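Hypothetical protein, IPT/TIG domain protein (Bacteroides ovatus, PDB 4HW6) is of unknown function but probably binds carbohydrate as an auxiliary nutrient-binding protein that joins an IPT/TIG domain to a six-bladed beta-propeller. Local coordinates at residues F357-R362 against T366-T371. Residues are numbered along the deposited sequence; the frame is centred on the assembly and turned at random.
Sequences FYFCDR and TVRVLT
Arg368 lays its CB over one face of the Phe359 ring in a CH-pi contact, 4.0 Å from the ring centroid and offset toward the rim, while the backbone N of Leu370 sits at that ring's edge; the edge of the Arg368 guanidinium is met by Asp361. On the other side of the sheet, Val369 CG2 lies over a face of the Tyr358 ring in a second CH-pi contact, only 3.3 Å from Tyr358 CE2, and Val367 CG1 lies at the edge of the same ring. These residues belong to an antiparallel beta hairpin, strands 355-361 and 366-370, within one blade of the six-bladed beta-propeller; strands 337-344 and 375-380 flank it. Three hydrogen-bonded pairs, Phe357 with Leu370, Phe359 with Arg368 and Asp361 with Thr366, alternate with the non-hydrogen-bonded pairs Tyr358-Val369 and Cys360-Val367. Tyr358, Cys360, Val367 and Val369 thus share one face, where Ile407 of strand 404-410 packs against the first three. Phe359 takes the less usual chi1 of 64°, with CG between its own N and carbonyl carbon, which swings the ring across the strand gap to Arg368 CB and Leu370 CB. The arginine chain runs extended to CD, 3.4 Å from Asp361 OD2, and a bend at chi3 (79°) then turns the guanidinium so that NH1 meets OD2 crosswise. Its NH2 forms a salt bridge with Asp326, and NH1 bonds to the carbonyl of Arg333; Asp361 is held by Ser364 and by the backbone N of Trp335. With the guanidinium gone, as in an alanine here, the carboxylates of buried Asp361 and of Asp326 would probably lose the positive charge they share. Across the hairpin, the salt bridge includes a hydrogen bond from Arg368 NH1 to Asp361 OD2 at 2.9 Å, with the acceptor close to the guanidinium plane but the donor well above the carboxylate plane.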
ATOM      1  N   PHE A 357       0.368  11.452   1.420  1.00 14.28           N
ATOM      2  CA  PHE A 357      -0.745  10.789   2.090  1.00 13.65           C
ATOM      3  C   PHE A 357      -1.649  10.164   1.009  1.00 13.35           C
ATOM      4  O   PHE A 357      -2.366  10.879   0.292  1.00 14.02           O
ATOM      5  CB  PHE A 357      -1.514  11.793   2.951  1.00 13.77           C
ATOM      6  CG  PHE A 357      -2.551  11.163   3.858  1.00 12.36           C
ATOM      7  CD1 PHE A 357      -2.153  10.332   4.922  1.00 13.10           C
ATOM      8  CD2 PHE A 357      -3.905  11.431   3.687  1.00 12.96           C
ATOM      9  CE1 PHE A 357      -3.100   9.775   5.779  1.00 13.15           C
ATOM     10  CE2 PHE A 357      -4.840  10.880   4.545  1.00 11.98           C
ATOM     11  CZ  PHE A 357      -4.431  10.062   5.587  1.00 12.34           C
ATOM     12  N   TYR A 358      -1.603   8.835   0.891  1.00 13.51           N
ATOM     13  CA  TYR A 358      -2.444   8.097  -0.066  1.00 13.35           C
ATOM     14  C   TYR A 358      -3.698   7.642   0.618  1.00 13.78           C
ATOM     15  O   TYR A 358      -3.648   7.059   1.701  1.00 13.83           O
ATOM     16  CB  TYR A 358      -1.711   6.866  -0.612  1.00 13.40           C
ATOM     17  CG  TYR A 358      -0.603   7.202  -1.568  1.00 14.74           C
ATOM     18  CD1 TYR A 358       0.621   7.724  -1.128  1.00 16.79           C
ATOM     19  CD2 TYR A 358      -0.753   6.948  -2.924  1.00 14.98           C
ATOM     20  CE1 TYR A 358       1.629   8.020  -2.025  1.00 15.82           C
ATOM     21  CE2 TYR A 358       0.227   7.275  -3.832  1.00 16.12           C
ATOM     22  CZ  TYR A 358       1.410   7.789  -3.385  1.00 17.85           C
ATOM     23  OH  TYR A 358       2.339   8.057  -4.327  1.00 19.90           O
ATOM     24  N   PHE A 359      -4.841   7.901   0.000  1.00 12.06           N
ATOM     25  CA  PHE A 359      -6.094   7.499   0.568  1.00 11.81           C
ATOM     26  C   PHE A 359      -7.080   6.970  -0.439  1.00 13.63           C
ATOM     27  O   PHE A 359      -7.049   7.317  -1.635  1.00 13.16           O
ATOM     28  CB  PHE A 359      -6.734   8.637   1.396  1.00 11.85           C
ATOM     29  CG  PHE A 359      -7.120   9.856   0.596  1.00 11.69           C
ATOM     30  CD1 PHE A 359      -6.194  10.827   0.257  1.00 13.08           C
ATOM     31  CD2 PHE A 359      -8.434  10.045   0.190  1.00 11.76           C
ATOM     32  CE1 PHE A 359      -6.565  11.943  -0.489  1.00 13.07           C
ATOM     33  CE2 PHE A 359      -8.807  11.164  -0.537  1.00 11.75           C
ATOM     34  CZ  PHE A 359      -7.878  12.111  -0.880  1.00 12.80           C
ATOM     35  N   CYS A 360      -7.971   6.106   0.062  1.00 13.26           N
ATOM     36  CA  CYS A 360      -9.048   5.586  -0.759  1.00 12.76           C
ATOM     37  C   CYS A 360     -10.248   6.535  -0.704  1.00 13.05           C
ATOM     38  O   CYS A 360     -10.707   6.899   0.371  1.00 14.55           O
ATOM     39  CB  CYS A 360      -9.455   4.215  -0.252  1.00 14.22           C
ATOM     40  SG  CYS A 360      -8.183   3.001  -0.649  1.00 17.83           S
ATOM     41  N   ASP A 361     -10.708   6.958  -1.872  1.00 13.05           N
ATOM     42  CA  ASP A 361     -11.846   7.860  -1.995  1.00 13.67           C
ATOM     43  C   ASP A 361     -12.950   6.927  -2.477  1.00 13.65           C
ATOM     44  O   ASP A 361     -13.083   6.663  -3.659  1.00 15.24           O
ATOM     45  CB  ASP A 361     -11.501   8.973  -2.984  1.00 13.20           C
ATOM     46  CG  ASP A 361     -12.269  10.281  -2.738  1.00 16.52           C
ATOM     47  OD1 ASP A 361     -12.476  10.681  -1.563  1.00 16.39           O
ATOM     48  OD2 ASP A 361     -12.622  10.936  -3.747  1.00 15.32           O
ATOM     49  N   ARG A 362     -13.701   6.382  -1.524  1.00 13.82           N
ATOM     50  CA  ARG A 362     -14.569   5.261  -1.770  1.00 13.35           C
ATOM     51  C   ARG A 362     -15.614   5.525  -2.837  1.00 12.63           C
ATOM     52  O   ARG A 362     -15.861   4.673  -3.720  1.00 13.44           O
ATOM     53  CB  ARG A 362     -15.224   4.836  -0.453  1.00 14.48           C
ATOM     54  CG  ARG A 362     -16.176   3.664  -0.555  1.00 16.64           C
ATOM     55  CD  ARG A 362     -16.748   3.333   0.805  1.00 18.57           C
ATOM     56  NE  ARG A 362     -17.919   2.448   0.725  1.00 19.40           N
ATOM     57  CZ  ARG A 362     -17.977   1.161   1.099  1.00 23.92           C
ATOM     58  NH1 ARG A 362     -16.922   0.482   1.547  1.00 21.68           N
ATOM     59  NH2 ARG A 362     -19.141   0.521   1.004  1.00 23.90           N
ATOM     60  N   THR A 366     -11.563   5.831  -6.375  1.00 12.88           N
ATOM     61  CA  THR A 366     -10.171   6.115  -6.657  1.00 12.60           C
ATOM     62  C   THR A 366      -9.269   5.957  -5.438  1.00 13.15           C
ATOM     63  O   THR A 366      -9.714   5.973  -4.271  1.00 13.19           O
ATOM     64  CB  THR A 366     -10.003   7.551  -7.208  1.00 13.00           C
ATOM     65  OG1 THR A 366     -10.555   8.493  -6.270  1.00 13.92           O
ATOM     66  CG2 THR A 366     -10.698   7.708  -8.554  1.00 13.33           C
ATOM     67  N   VAL A 367      -7.989   5.808  -5.728  1.00 12.43           N
ATOM     68  CA  VAL A 367      -6.930   6.047  -4.777  1.00 13.50           C
ATOM     69  C   VAL A 367      -6.363   7.427  -5.130  1.00 13.07           C
ATOM     70  O   VAL A 367      -6.051   7.701  -6.301  1.00 12.71           O
ATOM     71  CB  VAL A 367      -5.833   4.968  -4.847  1.00 13.73           C
ATOM     72  CG1 VAL A 367      -4.703   5.289  -3.861  1.00 13.62           C
ATOM     73  CG2 VAL A 367      -6.421   3.567  -4.549  1.00 15.30           C
ATOM     74  N   ARG A 368      -6.270   8.304  -4.131  1.00 11.83           N
ATOM     75  CA  ARG A 368      -5.871   9.694  -4.333  1.00 12.38           C
ATOM     76  C   ARG A 368      -4.683  10.000  -3.448  1.00 12.27           C
ATOM     77  O   ARG A 368      -4.365   9.220  -2.545  1.00 13.89           O
ATOM     78  CB  ARG A 368      -7.063  10.645  -4.109  1.00 12.66           C
ATOM     79  CG  ARG A 368      -8.204  10.296  -5.062  1.00 14.24           C
ATOM     80  CD  ARG A 368      -9.442  11.157  -4.946  1.00 15.14           C
ATOM     81  NE  ARG A 368      -9.254  12.435  -5.615  1.00 15.22           N
ATOM     82  CZ  ARG A 368     -10.141  13.419  -5.531  1.00 15.79           C
ATOM     83  NH1 ARG A 368     -11.266  13.233  -4.854  1.00 13.66           N
ATOM     84  NH2 ARG A 368      -9.936  14.565  -6.133  1.00 15.92           N
ATOM     85  N   VAL A 369      -4.022  11.130  -3.717  1.00 13.28           N
ATOM     86  CA  VAL A 369      -2.857  11.540  -2.941  1.00 13.29           C
ATOM     87  C   VAL A 369      -3.048  12.957  -2.492  1.00 14.83           C
ATOM     88  O   VAL A 369      -3.430  13.811  -3.302  1.00 15.03           O
ATOM     89  CB  VAL A 369      -1.569  11.440  -3.760  1.00 17.17           C
ATOM     90  CG1 VAL A 369      -0.363  11.729  -2.874  1.00 17.09           C
ATOM     91  CG2 VAL A 369      -1.440  10.068  -4.378  1.00 19.73           C
ATOM     92  N   LEU A 370      -2.789  13.201  -1.208  1.00 13.87           N
ATOM     93  CA  LEU A 370      -2.725  14.550  -0.645  1.00 14.12           C
ATOM     94  C   LEU A 370      -1.260  14.843  -0.336  1.00 14.68           C
ATOM     95  O   LEU A 370      -0.630  14.137   0.457  1.00 15.20           O
ATOM     96  CB  LEU A 370      -3.581  14.609   0.624  1.00 14.73           C
ATOM     97  CG  LEU A 370      -3.534  15.920   1.433  1.00 14.19           C
ATOM     98  CD1 LEU A 370      -3.960  17.129   0.598  1.00 13.59           C
ATOM     99  CD2 LEU A 370      -4.428  15.762   2.654  1.00 13.83           C
ATOM    100  N   THR A 371      -0.720  15.879  -0.960  1.00 13.61           N
ATOM    101  CA  THR A 371       0.681  16.234  -0.775  1.00 15.64           C
ATOM    102  C   THR A 371       0.819  17.239   0.353  1.00 15.57           C
ATOM    103  O   THR A 371      -0.186  17.812   0.798  1.00 15.24           O
ATOM    104  CB  THR A 371       1.274  16.810  -2.060  1.00 17.02           C
ATOM    105  OG1 THR A 371       0.688  18.105  -2.322  1.00 17.39           O
ATOM    106  CG2 THR A 371       0.985  15.875  -3.224  1.00 18.45           C
TER